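Local coordinates for 2S Albumin protein (Dolichos, PDB 6IX1), which is a seed albumin with a hemopexin-type four-bladed beta-propeller fold, probably serving in seed storage and possibly binding small ligands, at residues V16-C21 / Y184-A189; C64-E69 / Y74-S79. One frame throughout, in Å; residues are numbered along the deposited sequence. Where two conformers were deposited one is given.

Contact 1: V16-C21 / Y184-A189; sequences VYFFEC and YLFKGA. With SO4 (sulfate ion), chain D.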
ATOM      1  N   VAL A  16       0.740  10.230   4.263  1.00  5.00           N
ATOM      2  CA  VAL A  16       0.946   8.828   3.874  1.00  6.37           C
ATOM      3  C   VAL A  16       1.637   8.122   5.057  1.00  5.82           C
ATOM      4  O   VAL A  16       2.453   8.709   5.784  1.00  6.97           O
ATOM      5  CB  VAL A  16       1.752   8.670   2.564  1.00  6.26           C
ATOM      6  CG1 VAL A  16       3.166   9.306   2.650  1.00  7.32           C
ATOM      7  CG2 VAL A  16       1.889   7.201   2.174  1.00  5.79           C
ATOM      8  N   TYR A  17       1.227   6.877   5.268  1.00  6.28           N
ATOM      9  CA  TYR A  17       1.903   5.985   6.203  1.00  5.90           C
ATOM     10  C   TYR A  17       2.788   5.007   5.432  1.00  6.31           C
ATOM     11  O   TYR A  17       2.309   4.378   4.484  1.00  7.03           O
ATOM     12  CB  TYR A  17       0.877   5.196   7.020  1.00  6.81           C
ATOM     13  CG  TYR A  17       0.053   6.006   7.990  1.00  7.72           C
ATOM     14  CD1 TYR A  17      -1.091   6.606   7.554  1.00  8.50           C
ATOM     15  CD2 TYR A  17       0.424   6.225   9.314  1.00  8.12           C
ATOM     16  CE1 TYR A  17      -1.886   7.383   8.371  1.00 10.01           C
ATOM     17  CE2 TYR A  17      -0.383   6.982  10.156  1.00 10.48           C
ATOM     18  CZ  TYR A  17      -1.531   7.608   9.670  1.00  9.68           C
ATOM     19  OH  TYR A  17      -2.349   8.403  10.431  1.00 11.90           O
ATOM     20  N   PHE A  18       4.039   4.917   5.813  1.00  6.36           N
ATOM     21  CA  PHE A  18       5.006   3.977   5.253  1.00  6.56           C
ATOM     22  C   PHE A  18       5.446   3.008   6.327  1.00  6.23           C
ATOM     23  O   PHE A  18       5.880   3.462   7.383  1.00  7.32           O
ATOM     24  CB  PHE A  18       6.260   4.644   4.699  1.00  7.36           C
ATOM     25  CG  PHE A  18       6.083   5.543   3.508  1.00  7.61           C
ATOM     26  CD1 PHE A  18       5.435   5.123   2.410  1.00  7.01           C
ATOM     27  CD2 PHE A  18       6.637   6.800   3.453  1.00  7.46           C
ATOM     28  CE1 PHE A  18       5.315   5.911   1.293  1.00  8.02           C
ATOM     29  CE2 PHE A  18       6.583   7.571   2.325  1.00  8.32           C
ATOM     30  CZ  PHE A  18       5.900   7.126   1.230  1.00  8.58           C
ATOM     31  N   PHE A  19       5.357   1.713   6.004  1.00  7.42           N
ATOM     32  CA  PHE A  19       5.807   0.642   6.922  1.00  6.99           C
ATOM     33  C   PHE A  19       7.102   0.023   6.425  1.00  7.21           C
ATOM     34  O   PHE A  19       7.261  -0.251   5.218  1.00  8.43           O
ATOM     35  CB  PHE A  19       4.704  -0.436   7.043  1.00  8.27           C
ATOM     36  CG  PHE A  19       3.458   0.184   7.606  1.00  6.90           C
ATOM     37  CD1 PHE A  19       3.280   0.316   8.957  1.00  7.17           C
ATOM     38  CD2 PHE A  19       2.522   0.697   6.768  1.00  7.77           C
ATOM     39  CE1 PHE A  19       2.175   0.985   9.463  1.00  7.26           C
ATOM     40  CE2 PHE A  19       1.414   1.357   7.282  1.00  8.22           C
ATOM     41  CZ  PHE A  19       1.257   1.495   8.623  1.00  8.30           C
ATOM     42  N   GLU A  20       8.046  -0.143   7.352  0.50  8.72           N
ATOM     43  CA  GLU A  20       9.396  -0.668   7.107  0.50  9.51           C
ATOM     44  C   GLU A  20       9.667  -1.641   8.247  0.50  9.40           C
ATOM     45  O   GLU A  20       9.908  -1.225   9.382  0.50  9.89           O
ATOM     46  CB  GLU A  20      10.399   0.463   7.026  0.50 10.25           C
ATOM     47  CG  GLU A  20       9.911   1.581   6.140  0.50  9.44           C
ATOM     48  CD  GLU A  20      10.080   2.973   6.746  0.50  9.36           C
ATOM     49  OE1 GLU A  20      10.821   3.443   6.226  0.50  8.76           O
ATOM     50  OE2 GLU A  20       9.456   3.448   7.800  0.50 12.04           O
ATOM     51  N   CYS A  21       9.558  -2.921   7.935  1.00  9.34           N
ATOM     52  CA  CYS A  21       9.700  -3.981   8.920  1.00 10.60           C
ATOM     53  C   CYS A  21       8.643  -3.728   9.994  1.00  8.63           C
ATOM     54  O   CYS A  21       7.462  -3.610   9.708  1.00 10.95           O
ATOM     55  CB  CYS A  21      11.127  -4.145   9.431  1.00 12.65           C
ATOM     56  SG  CYS A  21      12.205  -4.467   8.044  0.50 24.96           S
ATOM     57  N   TYR A 184       1.663   5.894  -6.348  1.00  7.42           N
ATOM     58  CA  TYR A 184       3.106   5.677  -6.199  1.00  6.96           C
ATOM     59  C   TYR A 184       3.325   4.168  -6.077  1.00  7.35           C
ATOM     60  O   TYR A 184       2.670   3.521  -5.271  1.00  6.83           O
ATOM     61  CB  TYR A 184       3.627   6.364  -4.946  1.00  7.66           C
ATOM     62  CG  TYR A 184       3.623   7.831  -5.037  1.00  6.39           C
ATOM     63  CD1 TYR A 184       2.515   8.564  -4.681  1.00  7.58           C
ATOM     64  CD2 TYR A 184       4.717   8.520  -5.528  1.00  8.51           C
ATOM     65  CE1 TYR A 184       2.499   9.943  -4.853  1.00  7.86           C
ATOM     66  CE2 TYR A 184       4.703   9.890  -5.698  1.00  7.20           C
ATOM     67  CZ  TYR A 184       3.616  10.631  -5.283  1.00  7.87           C
ATOM     68  OH  TYR A 184       3.551  11.987  -5.444  1.00  9.39           O
ATOM     69  N   LEU A 185       4.269   3.669  -6.884  1.00  6.74           N
ATOM     70  CA  LEU A 185       4.610   2.216  -6.868  1.00  6.88           C
ATOM     71  C   LEU A 185       6.095   2.162  -6.433  1.00  6.73           C
ATOM     72  O   LEU A 185       6.933   2.907  -6.921  1.00  8.45           O
ATOM     73  CB  LEU A 185       4.485   1.592  -8.273  1.00  8.20           C
ATOM     74  CG  LEU A 185       3.180   1.877  -9.010  1.00  8.20           C
ATOM     75  CD1 LEU A 185       3.252   1.142 -10.344  1.00  8.37           C
ATOM     76  CD2 LEU A 185       1.978   1.347  -8.216  1.00  9.12           C
ATOM     77  N   PHE A 186       6.348   1.255  -5.523  1.00  6.82           N
ATOM     78  CA  PHE A 186       7.697   1.074  -4.971  1.00  7.07           C
ATOM     79  C   PHE A 186       8.155  -0.376  -5.212  1.00  7.13           C
ATOM     80  O   PHE A 186       7.394  -1.299  -5.064  1.00  8.27           O
ATOM     81  CB  PHE A 186       7.684   1.296  -3.450  1.00  6.83           C
ATOM     82  CG  PHE A 186       7.260   2.674  -3.038  1.00  6.47           C
ATOM     83  CD1 PHE A 186       5.965   3.019  -2.868  1.00  7.10           C
ATOM     84  CD2 PHE A 186       8.177   3.664  -2.902  1.00  7.40           C
ATOM     85  CE1 PHE A 186       5.610   4.328  -2.548  1.00  7.57           C
ATOM     86  CE2 PHE A 186       7.909   4.991  -2.628  1.00  7.93           C
ATOM     87  CZ  PHE A 186       6.587   5.309  -2.430  1.00  7.98           C
ATOM     88  N   LYS A 187       9.410  -0.528  -5.542  1.00  8.53           N
ATOM     89  CA  LYS A 187      10.008  -1.852  -5.795  1.00  9.39           C
ATOM     90  C   LYS A 187      11.485  -1.741  -5.404  1.00 10.44           C
ATOM     91  O   LYS A 187      12.238  -0.966  -6.037  1.00 11.59           O
ATOM     92  CB  LYS A 187       9.854  -2.282  -7.254  1.00 12.24           C
ATOM     93  CG  LYS A 187      10.559  -3.555  -7.712  1.00 15.90           C
ATOM     94  CD  LYS A 187       9.947  -4.694  -7.096  1.00 17.36           C
ATOM     95  CE  LYS A 187      10.159  -6.014  -7.872  1.00 18.89           C
ATOM     96  NZ  LYS A 187       9.696  -6.226  -9.310  1.00 22.30           N
ATOM     97  N   GLY A 188      11.837  -2.452  -4.347  1.00 11.15           N
ATOM     98  CA  GLY A 188      13.158  -2.318  -3.749  1.00 11.44           C
ATOM     99  C   GLY A 188      13.513  -0.883  -3.470  1.00 10.74           C
ATOM    100  O   GLY A 188      12.695  -0.189  -2.846  1.00 12.39           O
ATOM    101  N   ALA A 189      14.618  -0.459  -4.051  1.00  9.36           N
ATOM    102  CA  ALA A 189      15.193   0.887  -3.828  1.00 11.23           C
ATOM    103  C   ALA A 189      14.509   1.994  -4.648  1.00 11.25           C
ATOM    104  O   ALA A 189      14.810   3.189  -4.425  1.00 10.93           O
ATOM    105  CB  ALA A 189      16.655   0.796  -4.213  1.00 15.80           C
TER
HETATM  106  S   SO4 D 301       7.088  12.655  -6.743  1.00  8.85           S
HETATM  107  O1  SO4 D 301       7.858  13.830  -6.953  1.00 10.99           O
HETATM  108  O2  SO4 D 301       5.740  13.082  -6.579  1.00 10.66           O
HETATM  109  O3  SO4 D 301       7.485  12.013  -5.598  1.00 10.82           O
HETATM  110  O4  SO4 D 301       7.183  11.717  -7.826  1.00 12.92           O
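Tyr184 OH donates a 2.7 Å hydrogen bond to O2 of a sulfate ion, probably from the crystallisation liquor, which is also bonded to Gly32 N and Tyr191 OH. The three donors come from the first and last blades, across the seam between them in a hemopexin-type four-bladed beta-propeller. Atoms of the ion lie at the edge of the Tyr184 ring, near its plane; O2 is 3.5 Å from Tyr184 CE2.

Between the segments themselves the evidence is of side-chain packing alone. The nearest alpha carbons, Phe18 CA and Phe186 CA, stand 11.0 Å apart, too far for backbone bonding, and the junction buries just 64 Å². In each phenylalanine the bond from CA to CB is directed toward the other strand, with CG beside the residue's own backbone N and anti to the carbonyl carbon (chi1 -65° and -61°). The two side chains cross at about a right angle. Their ring planes stand at 79° with centroids 5.7 Å apart.

Neighbours from the last blade complete the packing: Trp216 meets the rings of Phe18 and Tyr184 edge-to-face, while Phe175 lies against Phe186 and Val16. On the Phe18 ring, Val16 CG1 rests over one face, 3.7 Å above the plane and offset toward the rim, while Phe18 CE1 reaches to 4.0 Å from Phe186 CZ.

Contact 2: C64-E69 / Y74-S79; sequences CSFDTE and YVFSGS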
ATOM      1  N   CYS A  64       1.713  -5.381   3.686  1.00  7.00           N
ATOM      2  CA  CYS A  64       0.787  -4.865   2.670  1.00  7.27           C
ATOM      3  C   CYS A  64      -0.311  -4.097   3.392  1.00  8.13           C
ATOM      4  O   CYS A  64      -0.604  -4.412   4.541  1.00  8.28           O
ATOM      5  CB  CYS A  64       0.233  -6.010   1.804  1.00  8.12           C
ATOM      6  SG  CYS A  64      -0.788  -5.464   0.406  1.00  8.99           S
ATOM      7  N   SER A  65      -0.830  -3.098   2.726  1.00  6.75           N
ATOM      8  CA  SER A  65      -1.916  -2.300   3.316  1.00  7.18           C
ATOM      9  C   SER A  65      -2.653  -1.562   2.239  1.00  7.98           C
ATOM     10  O   SER A  65      -2.044  -1.312   1.222  1.00  8.48           O
ATOM     11  CB  SER A  65      -1.403  -1.308   4.316  1.00  8.29           C
ATOM     12  OG  SER A  65      -0.348  -0.481   3.815  1.00  8.63           O
ATOM     13  N   PHE A  66      -3.897  -1.168   2.529  1.00  7.85           N
ATOM     14  CA  PHE A  66      -4.610  -0.202   1.698  1.00  7.65           C
ATOM     15  C   PHE A  66      -5.669   0.510   2.509  1.00  7.32           C
ATOM     16  O   PHE A  66      -6.359  -0.099   3.281  1.00  7.71           O
ATOM     17  CB  PHE A  66      -5.187  -0.831   0.429  1.00  8.25           C
ATOM     18  CG  PHE A  66      -6.090  -2.013   0.610  1.00  7.76           C
ATOM     19  CD1 PHE A  66      -7.462  -1.792   0.800  1.00  7.35           C
ATOM     20  CD2 PHE A  66      -5.629  -3.310   0.601  1.00  6.82           C
ATOM     21  CE1 PHE A  66      -8.341  -2.854   0.913  1.00  9.58           C
ATOM     22  CE2 PHE A  66      -6.524  -4.385   0.758  1.00  8.79           C
ATOM     23  CZ  PHE A  66      -7.865  -4.162   0.836  1.00  9.61           C
ATOM     24  N   ASP A  67      -5.812   1.761   2.157  1.00  7.99           N
ATOM     25  CA  ASP A  67      -6.917   2.562   2.716  1.00  7.77           C
ATOM     26  C   ASP A  67      -8.231   2.187   1.992  1.00  7.28           C
ATOM     27  O   ASP A  67      -8.213   1.856   0.788  1.00  7.76           O
ATOM     28  CB  ASP A  67      -6.646   4.056   2.586  1.00  7.90           C
ATOM     29  CG  ASP A  67      -6.119   4.465   1.203  1.00 10.36           C
ATOM     30  OD1 ASP A  67      -4.950   4.000   0.834  1.00  9.47           O
ATOM     31  OD2 ASP A  67      -6.826   5.175   0.443  1.00 11.23           O
ATOM     32  N   THR A  68      -9.370   2.346   2.711  1.00  8.02           N
ATOM     33  CA  THR A  68     -10.667   2.073   2.082  1.00  8.38           C
ATOM     34  C   THR A  68     -11.483   3.360   2.023  1.00  8.71           C
ATOM     35  O   THR A  68     -11.558   3.981   0.943  1.00 11.69           O
ATOM     36  CB  THR A  68     -11.383   0.936   2.844  1.00  8.47           C
ATOM     37  OG1 THR A  68     -11.431   1.291   4.211  1.00  8.96           O
ATOM     38  CG2 THR A  68     -10.668  -0.368   2.676  1.00  8.14           C
ATOM     39  N   GLU A  69     -12.013   3.733   3.180  1.00  9.48           N
ATOM     40  CA  GLU A  69     -12.800   4.967   3.309  1.00  9.28           C
ATOM     41  C   GLU A  69     -12.538   5.538   4.712  1.00  8.44           C
ATOM     42  O   GLU A  69     -12.097   4.846   5.599  1.00  8.13           O
ATOM     43  CB  GLU A  69     -14.297   4.667   3.039  1.00 10.46           C
ATOM     44  CG  GLU A  69     -14.885   3.662   4.028  1.00 13.38           C
ATOM     45  CD  GLU A  69     -16.306   3.278   3.686  1.00 17.06           C
ATOM     46  OE1 GLU A  69     -16.536   2.869   2.548  1.00 19.28           O
ATOM     47  OE2 GLU A  69     -17.187   3.482   4.532  1.00 22.06           O
ATOM     48  N   TYR A  74      -7.162  -1.818   5.453  1.00  8.09           N
ATOM     49  CA  TYR A  74      -6.701  -3.201   5.687  1.00  7.53           C
ATOM     50  C   TYR A  74      -5.205  -3.268   5.820  1.00  8.24           C
ATOM     51  O   TYR A  74      -4.498  -2.544   5.062  1.00  9.54           O
ATOM     52  CB  TYR A  74      -7.163  -4.162   4.583  1.00  8.23           C
ATOM     53  CG  TYR A  74      -8.594  -4.544   4.673  1.00  8.55           C
ATOM     54  CD1 TYR A  74      -8.984  -5.593   5.495  1.00  9.56           C
ATOM     55  CD2 TYR A  74      -9.600  -3.874   4.029  1.00  8.78           C
ATOM     56  CE1 TYR A  74     -10.306  -5.979   5.655  1.00 10.49           C
ATOM     57  CE2 TYR A  74     -10.914  -4.255   4.147  1.00  8.81           C
ATOM     58  CZ  TYR A  74     -11.272  -5.313   4.966  1.00  9.41           C
ATOM     59  OH  TYR A  74     -12.581  -5.672   5.059  1.00 10.46           O
ATOM     60  N   VAL A  75      -4.736  -4.072   6.757  1.00  7.49           N
ATOM     61  CA  VAL A  75      -3.308  -4.370   6.880  1.00  8.34           C
ATOM     62  C   VAL A  75      -3.090  -5.861   6.863  1.00  6.79           C
ATOM     63  O   VAL A  75      -4.034  -6.629   7.157  1.00  8.54           O
ATOM     64  CB  VAL A  75      -2.794  -3.737   8.186  1.00  9.23           C
ATOM     65  CG1 VAL A  75      -2.916  -2.226   8.156  1.00  9.40           C
ATOM     66  CG2 VAL A  75      -3.449  -4.233   9.470  1.00  9.93           C
ATOM     67  N   PHE A  76      -1.909  -6.251   6.451  1.00  6.60           N
ATOM     68  CA  PHE A  76      -1.535  -7.642   6.171  1.00  7.72           C
ATOM     69  C   PHE A  76      -0.176  -7.934   6.789  1.00  8.84           C
ATOM     70  O   PHE A  76       0.647  -7.022   6.863  1.00  8.38           O
ATOM     71  CB  PHE A  76      -1.438  -7.874   4.659  1.00  9.41           C
ATOM     72  CG  PHE A  76      -2.728  -7.668   3.883  1.00  8.23           C
ATOM     73  CD1 PHE A  76      -3.211  -6.398   3.594  1.00  8.62           C
ATOM     74  CD2 PHE A  76      -3.541  -8.749   3.580  1.00  9.95           C
ATOM     75  CE1 PHE A  76      -4.434  -6.201   2.972  1.00  8.10           C
ATOM     76  CE2 PHE A  76      -4.773  -8.531   3.014  1.00  9.98           C
ATOM     77  CZ  PHE A  76      -5.229  -7.269   2.681  1.00  9.14           C
ATOM     78  N   SER A  77       0.062  -9.177   7.150  1.00  8.26           N
ATOM     79  CA  SER A  77       1.356  -9.694   7.596  1.00 10.14           C
ATOM     80  C   SER A  77       1.346 -11.197   7.248  1.00  9.29           C
ATOM     81  O   SER A  77       0.641 -11.942   7.897  1.00  9.28           O
ATOM     82  CB  SER A  77       1.609  -9.484   9.039  1.00  9.51           C
ATOM     83  OG  SER A  77       2.900  -9.923   9.404  1.00 11.87           O
ATOM     84  N   GLY A  78       2.079 -11.559   6.215  1.00  9.19           N
ATOM     85  CA  GLY A  78       2.002 -12.946   5.717  1.00 11.00           C
ATOM     86  C   GLY A  78       0.577 -13.270   5.333  1.00  9.86           C
ATOM     87  O   GLY A  78      -0.045 -12.532   4.614  1.00  9.87           O
ATOM     88  N   SER A  79       0.071 -14.390   5.812  1.00 10.02           N
ATOM     89  CA  SER A  79      -1.314 -14.796   5.479  1.00 11.22           C
ATOM     90  C   SER A  79      -2.366 -14.111   6.338  1.00  9.45           C
ATOM     91  O   SER A  79      -3.506 -14.410   6.125  1.00 10.24           O
ATOM     92  CB  SER A  79      -1.519 -16.299   5.498  1.00 13.13           C
ATOM     93  OG  SER A  79      -1.361 -16.852   6.803  1.00 22.71           O
TER
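The ring of Phe66 is wedged beside two aromatic neighbours, Tyr74 and Phe76, on one face of a beta hairpin formed by the first two strands of a propeller blade. The strands 64-67 and 74-77 run antiparallel, at 177° with axes 4.7 Å apart. Phe66 and Tyr74 form a hydrogen-bonded pair, Phe66 N to Tyr74 O and Tyr74 N to Phe66 O both measuring 2.9 Å. A third bond, Phe76 N to Cys64 O, is more bent, with 131° at the hydrogen.

The Phe66 CG sits between its backbone N and carbonyl carbon (chi1 55°), which swings the ring across to the partner strand. There Tyr74 CB forms a bump over one face of the ring, 4.0 Å from its centroid, a CH-pi contact. Tyr74 CD2 closes on Phe66 CE1 at 3.5 Å, the two side chains lying alongside each other. At another part of the rim Phe66 CE2 meets Phe76 CE1 at 3.5 Å, rim to rim. Thr68 CG2 sits at the edge of the Tyr74 ring, near its plane, 3.9 Å from Tyr74 CD2, while its OG1 bonds to Tyr83 OH. Cys64 closes the other end of the row, with SG obliquely placed 4.8 Å from the Phe76 ring centroid.

The chemistry is thus divided: backbone bonds set the pairing, while apolar, CH-pi and sulfur-aromatic contacts bind the hairpin's own buried face, which packs through Cys64 and Phe66 on Ala121 of the next blade.

Both contacts lie about 7 Å from the centre of the chain, with their own centres about 13 Å apart, and contact 2 is nested inside the loop that contact 1 closes. They meet directly, if lightly, where Phe19 CD2 approaches Ser65 OG to 4.3 Å. Neighbouring residues of strand 15-20 face opposite ways, Phe18 toward the last blade in contact 1 and Phe19 toward the hairpin of contact 2. Contact 1 joins separate blades, whereas contact 2 is internal to one. The sulfate belongs to the first: sulfate O2 is 18.1 Å from Ser65 OG.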